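Local structure of RND efflux system, outer membrane lipoprotein, NodT family (Burkholderia mallei, 6U94) at residues Gly129-Glu134 with Tyr452-Gly457; Leu175-Asp180 with Arg234-Asp239; Thr277-Arg282 with Asp373-Val378. The protein probably serves as the outer membrane channel of a tripartite RND efflux pump, a lipoprotein of the outer membrane factor family through which substrates would leave the cell. All blocks are in the same frame, centred on the assembly; numbering follows the deposited sequence.

Chain order brings residues 129-134 first, at the start of helix 132-142, but their partner, 452-457, comes only where helix 421-454 ends, so interaction 1 closes a loop of more than 300 residues and joins the first half of the fold to the second. Inside that loop lie both other contacts, one after the other. Interaction 2 pairs the neighbouring long helices 156-203 and 211-247 before interaction 3 opens; interaction 3 then joins the turn ahead of helix 283-294 to helix 362-415. Interactions 1 and 3 touch, Arg282 NH1 lying 2.8 Å from Ala454 O. Interaction 2 stands apart, its centre about 31 Å from that of interaction 3, across the chain's centre.

Interaction 1. Residues Gly129-Glu134 with Tyr452-Gly457; sequences GLTHFE and YKALGG
The side chain of Lys453 crosses that of Glu134 at about a right angle, and its ammonium end forms a salt bridge with the carboxylate. NZ lies 2.8 Å from Glu134 OE1, on the syn lone pair of that oxygen, while its bond to OE2 is weak. A further bond from Lys453 NZ runs 2.9 Å to Gly129 O, in the carbonyl plane, and a bend at chi3 (-81°) turns the end of the lysine chain to these acceptors.

Glu134 also caps the start of its own helix. Its OE2 takes Thr131 N at 2.7 Å, in an almost straight bond (175°), and Thr131 OG1 at 2.8 Å; the two donors reach the oxygen from opposite faces of the carboxylate plane. Thr131 is the N-cap of helix 132-142, and the glutamate three residues on accepts from its backbone N-H, the glutamate half of a capping box. Thr131 CG2 meanwhile packs 3.7 Å from Lys453 CB.

The Phe133 ring stands edge-on to the end of helix 421-454, with CZ 3.4 Å from Lys453 O. That same carbonyl accepts from Gly456 N in the Schellman motif ending the helix. Ser165 of helix 156-203 gives Glu134 OE1 another partner. With cap, lysine and serine all converging on it, this buried carboxylate is probably kept ionised.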
loop_
_atom_site.group_PDB
_atom_site.type_symbol
_atom_site.label_atom_id
_atom_site.label_comp_id
_atom_site.label_asym_id
_atom_site.label_seq_id
_atom_site.Cartn_x
_atom_site.Cartn_y
_atom_site.Cartn_z
ATOM N N GLY A 129 -1.933 -4.940 4.211
ATOM C CA GLY A 129 -2.350 -4.306 2.977
ATOM C C GLY A 129 -3.589 -4.891 2.335
ATOM O O GLY A 129 -3.818 -4.668 1.144
ATOM N N LEU A 130 -4.401 -5.629 3.087
ATOM C CA LEU A 130 -5.622 -6.231 2.570
ATOM C C LEU A 130 -6.844 -5.523 3.140
ATOM O O LEU A 130 -6.902 -5.225 4.337
ATOM C CB LEU A 130 -5.684 -7.725 2.903
ATOM C CG LEU A 130 -4.617 -8.618 2.267
ATOM C CD1 LEU A 130 -4.896 -10.084 2.570
ATOM C CD2 LEU A 130 -4.542 -8.374 0.767
ATOM N N THR A 131 -7.824 -5.264 2.279
ATOM C CA THR A 131 -9.075 -4.665 2.712
ATOM C C THR A 131 -9.942 -5.699 3.429
ATOM O O THR A 131 -9.593 -6.878 3.538
ATOM C CB THR A 131 -9.820 -4.061 1.526
ATOM O OG1 THR A 131 -10.073 -5.077 0.546
ATOM C CG2 THR A 131 -8.994 -2.938 0.897
ATOM N N HIS A 132 -11.088 -5.243 3.942
ATOM C CA HIS A 132 -11.969 -6.135 4.686
ATOM C C HIS A 132 -12.494 -7.260 3.803
ATOM O O HIS A 132 -12.522 -8.423 4.223
ATOM C CB HIS A 132 -13.134 -5.354 5.292
ATOM C CG HIS A 132 -12.741 -4.457 6.424
ATOM N ND1 HIS A 132 -12.165 -4.928 7.584
ATOM C CD2 HIS A 132 -12.856 -3.116 6.578
ATOM C CE1 HIS A 132 -11.935 -3.917 8.401
ATOM N NE2 HIS A 132 -12.345 -2.806 7.815
ATOM N N PHE A 133 -12.909 -6.941 2.572
ATOM C CA PHE A 133 -13.498 -7.978 1.732
ATOM C C PHE A 133 -12.448 -8.955 1.219
ATOM O O PHE A 133 -12.758 -10.131 1.000
ATOM C CB PHE A 133 -14.291 -7.362 0.572
ATOM C CG PHE A 133 -13.480 -6.487 -0.350
ATOM C CD1 PHE A 133 -12.750 -7.041 -1.390
ATOM C CD2 PHE A 133 -13.488 -5.109 -0.206
ATOM C CE1 PHE A 133 -12.020 -6.240 -2.249
ATOM C CE2 PHE A 133 -12.763 -4.302 -1.063
ATOM C CZ PHE A 133 -12.027 -4.868 -2.085
ATOM N N GLU A 134 -11.204 -8.504 1.040
ATOM C CA GLU A 134 -10.138 -9.443 0.708
ATOM C C GLU A 134 -9.882 -10.408 1.856
ATOM O O GLU A 134 -9.710 -11.613 1.637
ATOM C CB GLU A 134 -8.857 -8.695 0.356
ATOM C CG GLU A 134 -8.953 -7.837 -0.879
ATOM C CD GLU A 134 -7.714 -6.991 -1.064
ATOM O OE1 GLU A 134 -6.851 -7.354 -1.892
ATOM O OE2 GLU A 134 -7.597 -5.969 -0.356
ATOM N N TYR A 452 -7.183 2.230 -3.721
ATOM C CA TYR A 452 -7.829 1.762 -4.943
ATOM C C TYR A 452 -8.722 0.556 -4.672
ATOM O O TYR A 452 -9.775 0.407 -5.303
ATOM C CB TYR A 452 -6.776 1.412 -5.998
ATOM C CG TYR A 452 -7.313 0.537 -7.114
ATOM C CD1 TYR A 452 -7.198 -0.848 -7.056
ATOM C CD2 TYR A 452 -7.938 1.095 -8.221
ATOM C CE1 TYR A 452 -7.697 -1.652 -8.071
ATOM C CE2 TYR A 452 -8.434 0.302 -9.239
ATOM C CZ TYR A 452 -8.312 -1.071 -9.160
ATOM O OH TYR A 452 -8.800 -1.868 -10.170
ATOM N N LYS A 453 -8.315 -0.317 -3.749
ATOM C CA LYS A 453 -9.113 -1.489 -3.407
ATOM C C LYS A 453 -10.300 -1.123 -2.523
ATOM O O LYS A 453 -11.433 -1.544 -2.788
ATOM C CB LYS A 453 -8.238 -2.529 -2.711
ATOM C CG LYS A 453 -7.116 -3.057 -3.576
ATOM C CD LYS A 453 -6.576 -4.352 -3.007
ATOM C CE LYS A 453 -5.607 -4.096 -1.864
ATOM N NZ LYS A 453 -4.996 -5.367 -1.379
ATOM N N ALA A 454 -10.058 -0.338 -1.469
ATOM C CA ALA A 454 -11.114 0.003 -0.521
ATOM C C ALA A 454 -12.264 0.759 -1.175
ATOM O O ALA A 454 -13.375 0.760 -0.636
ATOM C CB ALA A 454 -10.538 0.823 0.638
ATOM N N LEU A 455 -12.022 1.409 -2.315
ATOM C CA LEU A 455 -13.084 2.069 -3.062
ATOM C C LEU A 455 -13.937 1.092 -3.856
ATOM O O LEU A 455 -14.956 1.503 -4.422
ATOM C CB LEU A 455 -12.502 3.109 -4.023
ATOM C CG LEU A 455 -11.786 4.337 -3.460
ATOM C CD1 LEU A 455 -11.190 5.154 -4.600
ATOM C CD2 LEU A 455 -12.734 5.187 -2.632
ATOM N N GLY A 456 -13.551 -0.178 -3.910
ATOM C CA GLY A 456 -14.217 -1.139 -4.757
ATOM C C GLY A 456 -13.645 -1.252 -6.149
ATOM O O GLY A 456 -14.275 -1.880 -7.009
ATOM N N GLY A 457 -12.475 -0.669 -6.404
ATOM C CA GLY A 457 -11.871 -0.726 -7.719
ATOM C C GLY A 457 -11.722 0.633 -8.372
ATOM O O GLY A 457 -12.115 0.820 -9.526
#

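Interaction 2. Residues Leu175-Asp180 with Arg234-Asp239; sequences LTLLAD and RQIAQD
Asp180 and Asp239 meet carboxylate to carboxylate between two antiparallel helices of the long alpha-helical domain, which in outer membrane factors forms coiled-coil helix pairs. The segment axes run at 161° and approach to 9.0 Å. Asp180 OD2 comes within 2.7 Å of Asp239 OD2, with the carboxylate planes 26° apart. Both side chains leave their helices toward the facing one.

Leu177 and Ile236 supply the apolar contacts beside this pair. Leu177 has CG trans to its own nitrogen (chi1 175°), which lays CD1 beside the Asp239 stem, 3.8 Å from CB, and 4.1 Å from Ile236 CG2. Ile236 in turn packs its CG1 3.7 Å from Asp180 CB and carries CD1 up to the Asp180 carbonyl. On the other flank Thr176 presents its methyl, CG2 lying 3.4 Å from Asp239 OD2, while its hydroxyl bonds back to Asn172 O in the preceding turn. Gln235 crosses Asp180 at about a right angle, its amide plane steeply inclined to the carboxylate.

Arg90, which forms salt bridges with both acids, NH1 to Asp180 OD2 and NH2 to Asp239 OD1, spans the helix pair with a single guanidinium and probably offsets their charge. In the outer layer, Tyr86 of helix 72-86 touches Thr176 and Asp239, while Leu442 of helix 421-454 packs on Thr176, so further helices border the contact. A bound glycerol, probably from the crystallisation liquor, is hydrogen-bonded to Asp180 OD1; Gln235 OE1, another acceptor, lies 2.8 Å from the same oxygen without bonding to it.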
loop_
_atom_site.group_PDB
_atom_site.type_symbol
_atom_site.label_atom_id
_atom_site.label_comp_id
_atom_site.label_asym_id
_atom_site.label_seq_id
_atom_site.Cartn_x
_atom_site.Cartn_y
_atom_site.Cartn_z
ATOM N N LEU A 175 6.043 -1.789 -8.025
ATOM C CA LEU A 175 6.491 -0.574 -7.354
ATOM C C LEU A 175 7.552 -0.890 -6.310
ATOM O O LEU A 175 8.572 -0.198 -6.216
ATOM C CB LEU A 175 5.301 0.148 -6.721
ATOM C CG LEU A 175 4.362 0.826 -7.721
ATOM C CD1 LEU A 175 3.178 1.469 -7.018
ATOM C CD2 LEU A 175 5.124 1.853 -8.542
ATOM N N THR A 176 7.332 -1.944 -5.518
ATOM C CA THR A 176 8.345 -2.380 -4.560
ATOM C C THR A 176 9.643 -2.755 -5.267
ATOM O O THR A 176 10.736 -2.500 -4.748
ATOM C CB THR A 176 7.819 -3.553 -3.732
ATOM O OG1 THR A 176 6.714 -3.117 -2.927
ATOM C CG2 THR A 176 8.904 -4.117 -2.827
ATOM N N LEU A 177 9.543 -3.348 -6.460
ATOM C CA LEU A 177 10.739 -3.653 -7.238
ATOM C C LEU A 177 11.520 -2.385 -7.565
ATOM O O LEU A 177 12.734 -2.310 -7.339
ATOM C CB LEU A 177 10.355 -4.391 -8.518
ATOM C CG LEU A 177 11.496 -4.683 -9.491
ATOM C CD1 LEU A 177 12.543 -5.580 -8.846
ATOM C CD2 LEU A 177 10.964 -5.311 -10.773
ATOM N N LEU A 178 10.834 -1.374 -8.104
ATOM C CA LEU A 178 11.505 -0.130 -8.458
ATOM C C LEU A 178 12.074 0.568 -7.230
ATOM O O LEU A 178 13.095 1.259 -7.326
ATOM C CB LEU A 178 10.537 0.789 -9.201
ATOM C CG LEU A 178 9.925 0.192 -10.468
ATOM C CD1 LEU A 178 9.070 1.218 -11.185
ATOM C CD2 LEU A 178 11.010 -0.342 -11.388
ATOM N N ALA A 179 11.435 0.397 -6.070
ATOM C CA ALA A 179 11.970 0.980 -4.844
ATOM C C ALA A 179 13.236 0.259 -4.398
ATOM O O ALA A 179 14.221 0.900 -4.018
ATOM C CB ALA A 179 10.912 0.950 -3.741
ATOM N N ASP A 180 13.235 -1.074 -4.454
ATOM C CA ASP A 180 14.406 -1.842 -4.047
ATOM C C ASP A 180 15.585 -1.641 -4.988
ATOM O O ASP A 180 16.736 -1.813 -4.565
ATOM C CB ASP A 180 14.051 -3.326 -3.948
ATOM C CG ASP A 180 13.408 -3.681 -2.618
ATOM O OD1 ASP A 180 13.820 -3.107 -1.591
ATOM O OD2 ASP A 180 12.490 -4.529 -2.593
ATOM N N ARG A 234 19.027 -9.052 -2.523
ATOM C CA ARG A 234 18.157 -10.180 -2.213
ATOM C C ARG A 234 16.689 -9.781 -2.292
ATOM O O ARG A 234 15.851 -10.563 -2.758
ATOM C CB ARG A 234 18.492 -10.738 -0.830
ATOM N N GLN A 235 16.355 -8.565 -1.848
ATOM C CA GLN A 235 14.970 -8.111 -1.920
ATOM C C GLN A 235 14.538 -7.893 -3.364
ATOM O O GLN A 235 13.377 -8.140 -3.713
ATOM C CB GLN A 235 14.789 -6.836 -1.098
ATOM C CG GLN A 235 14.948 -7.043 0.404
ATOM C CD GLN A 235 14.647 -5.792 1.208
ATOM O OE1 GLN A 235 14.383 -4.726 0.651
ATOM N NE2 GLN A 235 14.682 -5.918 2.531
ATOM N N ILE A 236 15.456 -7.434 -4.218
ATOM C CA ILE A 236 15.167 -7.344 -5.647
ATOM C C ILE A 236 14.833 -8.721 -6.205
ATOM O O ILE A 236 13.906 -8.874 -7.011
ATOM C CB ILE A 236 16.353 -6.703 -6.393
ATOM C CG1 ILE A 236 16.367 -5.188 -6.173
ATOM C CG2 ILE A 236 16.308 -7.032 -7.880
ATOM C CD1 ILE A 236 17.528 -4.491 -6.850
ATOM N N ALA A 237 15.579 -9.744 -5.781
ATOM C CA ALA A 237 15.309 -11.103 -6.241
ATOM C C ALA A 237 13.919 -11.564 -5.817
ATOM O O ALA A 237 13.193 -12.178 -6.607
ATOM C CB ALA A 237 16.379 -12.056 -5.711
ATOM N N GLN A 238 13.529 -11.271 -4.573
ATOM C CA GLN A 238 12.207 -11.665 -4.097
ATOM C C GLN A 238 11.104 -10.957 -4.874
ATOM O O GLN A 238 10.090 -11.574 -5.224
ATOM C CB GLN A 238 12.079 -11.369 -2.603
ATOM C CG GLN A 238 13.079 -12.093 -1.719
ATOM C CD GLN A 238 13.074 -11.563 -0.298
ATOM O OE1 GLN A 238 12.494 -10.513 -0.019
ATOM N NE2 GLN A 238 13.720 -12.287 0.609
ATOM N N ASP A 239 11.278 -9.660 -5.141
ATOM C CA ASP A 239 10.282 -8.916 -5.908
ATOM C C ASP A 239 10.071 -9.535 -7.282
ATOM O O ASP A 239 8.929 -9.694 -7.734
ATOM C CB ASP A 239 10.712 -7.455 -6.055
ATOM C CG ASP A 239 10.868 -6.749 -4.723
ATOM O OD1 ASP A 239 10.541 -7.343 -3.674
ATOM O OD2 ASP A 239 11.325 -5.591 -4.731
#

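Interaction 3. Residues Thr277-Arg282 with Asp373-Val378; sequences TLLERR and DAFREV
Arg282 and Glu377 make the polar half of this contact, a buried salt bridge in which both terminal nitrogens of the arginine converge on one oxygen. Arg282 NH1 reaches Glu377 OE1 at 2.6 Å and NH2 reaches the same atom at 2.9 Å, the NH1 bond being the straighter, with an N-H...O angle of 151°. OE1 lies in the guanidinium plane and is met nearly along its own C-O axis, while the carboxylate plane is turned 39° from that of the guanidinium. Glu377 attains this position through an extended chain whose CG is trans to the backbone nitrogen. Both groups have further partners: Arg282 NH1 also donates to Ala454 O and NH2 pairs with Asp284, which probably fixes the rotation of the guanidinium, and Glu377 OE2 receives a weak bond from His132 N.

The Ala374 methyl packs over one face of the guanidinium, toward its rim, with CB 3.4 Å from Arg282 NE.

The apolar half centres on Leu279, whose two methyls part to different neighbours. CD1 sits over a face of the Phe375 ring in a CH-pi contact, 3.9 Å from the ring centroid and only 15° off its normal. CD2 instead meets Val378 CG2 at 4.1 Å. Leu323 of helix 321-326 touches both Phe375 and Val378, extending this apolar patch.

Leu279 belongs to a 3-10 segment that runs through residue 281, and Arg282 is the N-cap of helix 283-294. The arrangement is thus a 3-10 turn leading into a helix and docked on the side of 362-415, a long helix of the alpha-helical domain, which in trimeric outer membrane factors contributes to the barrel, and probably does so here.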
loop_
_atom_site.group_PDB
_atom_site.type_symbol
_atom_site.label_atom_id
_atom_site.label_comp_id
_atom_site.label_asym_id
_atom_site.label_seq_id
_atom_site.Cartn_x
_atom_site.Cartn_y
_atom_site.Cartn_z
ATOM N N THR A 277 -20.975 6.471 -3.763
ATOM C CA THR A 277 -21.641 5.385 -4.472
ATOM C C THR A 277 -20.649 4.445 -5.142
ATOM O O THR A 277 -21.029 3.335 -5.529
ATOM C CB THR A 277 -22.610 5.946 -5.513
ATOM O OG1 THR A 277 -21.913 6.834 -6.393
ATOM C CG2 THR A 277 -23.746 6.695 -4.831
ATOM N N LEU A 278 -19.387 4.863 -5.287
ATOM C CA LEU A 278 -18.359 3.946 -5.767
ATOM C C LEU A 278 -18.238 2.727 -4.864
ATOM O O LEU A 278 -17.900 1.636 -5.339
ATOM C CB LEU A 278 -17.011 4.661 -5.856
ATOM C CG LEU A 278 -16.807 5.715 -6.944
ATOM C CD1 LEU A 278 -15.463 6.408 -6.745
ATOM C CD2 LEU A 278 -16.890 5.091 -8.327
ATOM N N LEU A 279 -18.504 2.891 -3.565
ATOM C CA LEU A 279 -18.402 1.783 -2.622
ATOM C C LEU A 279 -19.469 0.719 -2.840
ATOM O O LEU A 279 -19.373 -0.360 -2.245
ATOM C CB LEU A 279 -18.473 2.308 -1.187
ATOM C CG LEU A 279 -17.436 3.385 -0.833
ATOM C CD1 LEU A 279 -17.383 3.627 0.669
ATOM C CD2 LEU A 279 -16.062 3.016 -1.356
ATOM N N GLU A 280 -20.478 0.991 -3.674
ATOM C CA GLU A 280 -21.431 -0.052 -4.035
ATOM C C GLU A 280 -20.750 -1.208 -4.756
ATOM O O GLU A 280 -21.259 -2.334 -4.733
ATOM C CB GLU A 280 -22.547 0.528 -4.905
ATOM C CG GLU A 280 -23.448 1.526 -4.198
ATOM C CD GLU A 280 -24.273 2.355 -5.163
ATOM O OE1 GLU A 280 -24.147 2.147 -6.390
ATOM O OE2 GLU A 280 -25.046 3.215 -4.697
ATOM N N ARG A 281 -19.605 -0.954 -5.396
ATOM C CA ARG A 281 -18.857 -1.980 -6.116
ATOM C C ARG A 281 -17.910 -2.769 -5.222
ATOM O O ARG A 281 -17.233 -3.676 -5.717
ATOM C CB ARG A 281 -18.053 -1.356 -7.257
ATOM C CG ARG A 281 -18.829 -0.409 -8.146
ATOM C CD ARG A 281 -17.838 0.477 -8.872
ATOM N NE ARG A 281 -16.868 1.032 -7.928
ATOM C CZ ARG A 281 -15.680 1.524 -8.268
ATOM N NH1 ARG A 281 -15.299 1.532 -9.539
ATOM N NH2 ARG A 281 -14.869 2.002 -7.334
ATOM N N ARG A 282 -17.829 -2.446 -3.937
ATOM C CA ARG A 282 -17.020 -3.249 -3.032
ATOM C C ARG A 282 -17.594 -4.660 -2.947
ATOM O O ARG A 282 -18.814 -4.820 -2.796
ATOM C CB ARG A 282 -16.973 -2.622 -1.642
ATOM C CG ARG A 282 -16.042 -1.411 -1.496
ATOM C CD ARG A 282 -16.118 -0.862 -0.087
ATOM N NE ARG A 282 -15.831 -1.887 0.914
ATOM C CZ ARG A 282 -14.740 -1.911 1.675
ATOM N NH1 ARG A 282 -13.825 -0.949 1.567
ATOM N NH2 ARG A 282 -14.565 -2.892 2.554
ATOM N N ASP A 373 -17.828 -0.039 8.282
ATOM C CA ASP A 373 -16.452 -0.509 8.150
ATOM C C ASP A 373 -15.852 -0.094 6.814
ATOM O O ASP A 373 -14.658 0.213 6.734
ATOM C CB ASP A 373 -16.391 -2.027 8.312
ATOM C CG ASP A 373 -16.575 -2.467 9.749
ATOM O OD1 ASP A 373 -16.741 -1.589 10.620
ATOM O OD2 ASP A 373 -16.553 -3.689 10.008
ATOM N N ALA A 374 -16.662 -0.072 5.754
ATOM C CA ALA A 374 -16.152 0.330 4.447
ATOM C C ALA A 374 -15.733 1.796 4.446
ATOM O O ALA A 374 -14.653 2.142 3.951
ATOM C CB ALA A 374 -17.201 0.071 3.368
ATOM N N PHE A 375 -16.584 2.676 4.984
ATOM C CA PHE A 375 -16.248 4.094 5.051
ATOM C C PHE A 375 -15.053 4.327 5.963
ATOM O O PHE A 375 -14.128 5.067 5.612
ATOM C CB PHE A 375 -17.453 4.902 5.531
ATOM C CG PHE A 375 -18.424 5.248 4.441
ATOM C CD1 PHE A 375 -19.335 4.304 3.979
ATOM C CD2 PHE A 375 -18.436 6.516 3.883
ATOM C CE1 PHE A 375 -20.236 4.623 2.974
ATOM C CE2 PHE A 375 -19.329 6.843 2.882
ATOM C CZ PHE A 375 -20.234 5.890 2.425
ATOM N N ARG A 376 -15.060 3.704 7.145
ATOM C CA ARG A 376 -13.939 3.839 8.066
ATOM C C ARG A 376 -12.641 3.379 7.421
ATOM O O ARG A 376 -11.594 4.014 7.587
ATOM C CB ARG A 376 -14.217 3.050 9.346
ATOM C CG ARG A 376 -13.131 3.182 10.413
ATOM C CD ARG A 376 -13.522 2.447 11.688
ATOM N NE ARG A 376 -14.795 2.925 12.225
ATOM C CZ ARG A 376 -14.919 3.997 13.002
ATOM N NH1 ARG A 376 -13.848 4.709 13.331
ATOM N NH2 ARG A 376 -16.114 4.362 13.449
ATOM N N GLU A 377 -12.696 2.280 6.665
ATOM C CA GLU A 377 -11.512 1.793 5.966
ATOM C C GLU A 377 -11.016 2.805 4.941
ATOM O O GLU A 377 -9.805 2.972 4.754
ATOM C CB GLU A 377 -11.833 0.462 5.295
ATOM C CG GLU A 377 -10.674 -0.212 4.611
ATOM C CD GLU A 377 -11.043 -1.600 4.113
ATOM O OE1 GLU A 377 -12.012 -1.729 3.330
ATOM O OE2 GLU A 377 -10.377 -2.565 4.529
ATOM N N VAL A 378 -11.940 3.483 4.258
ATOM C CA VAL A 378 -11.543 4.476 3.267
ATOM C C VAL A 378 -10.899 5.679 3.948
ATOM O O VAL A 378 -9.862 6.182 3.498
ATOM C CB VAL A 378 -12.755 4.885 2.411
ATOM C CG1 VAL A 378 -12.453 6.167 1.642
ATOM C CG2 VAL A 378 -13.129 3.754 1.455
#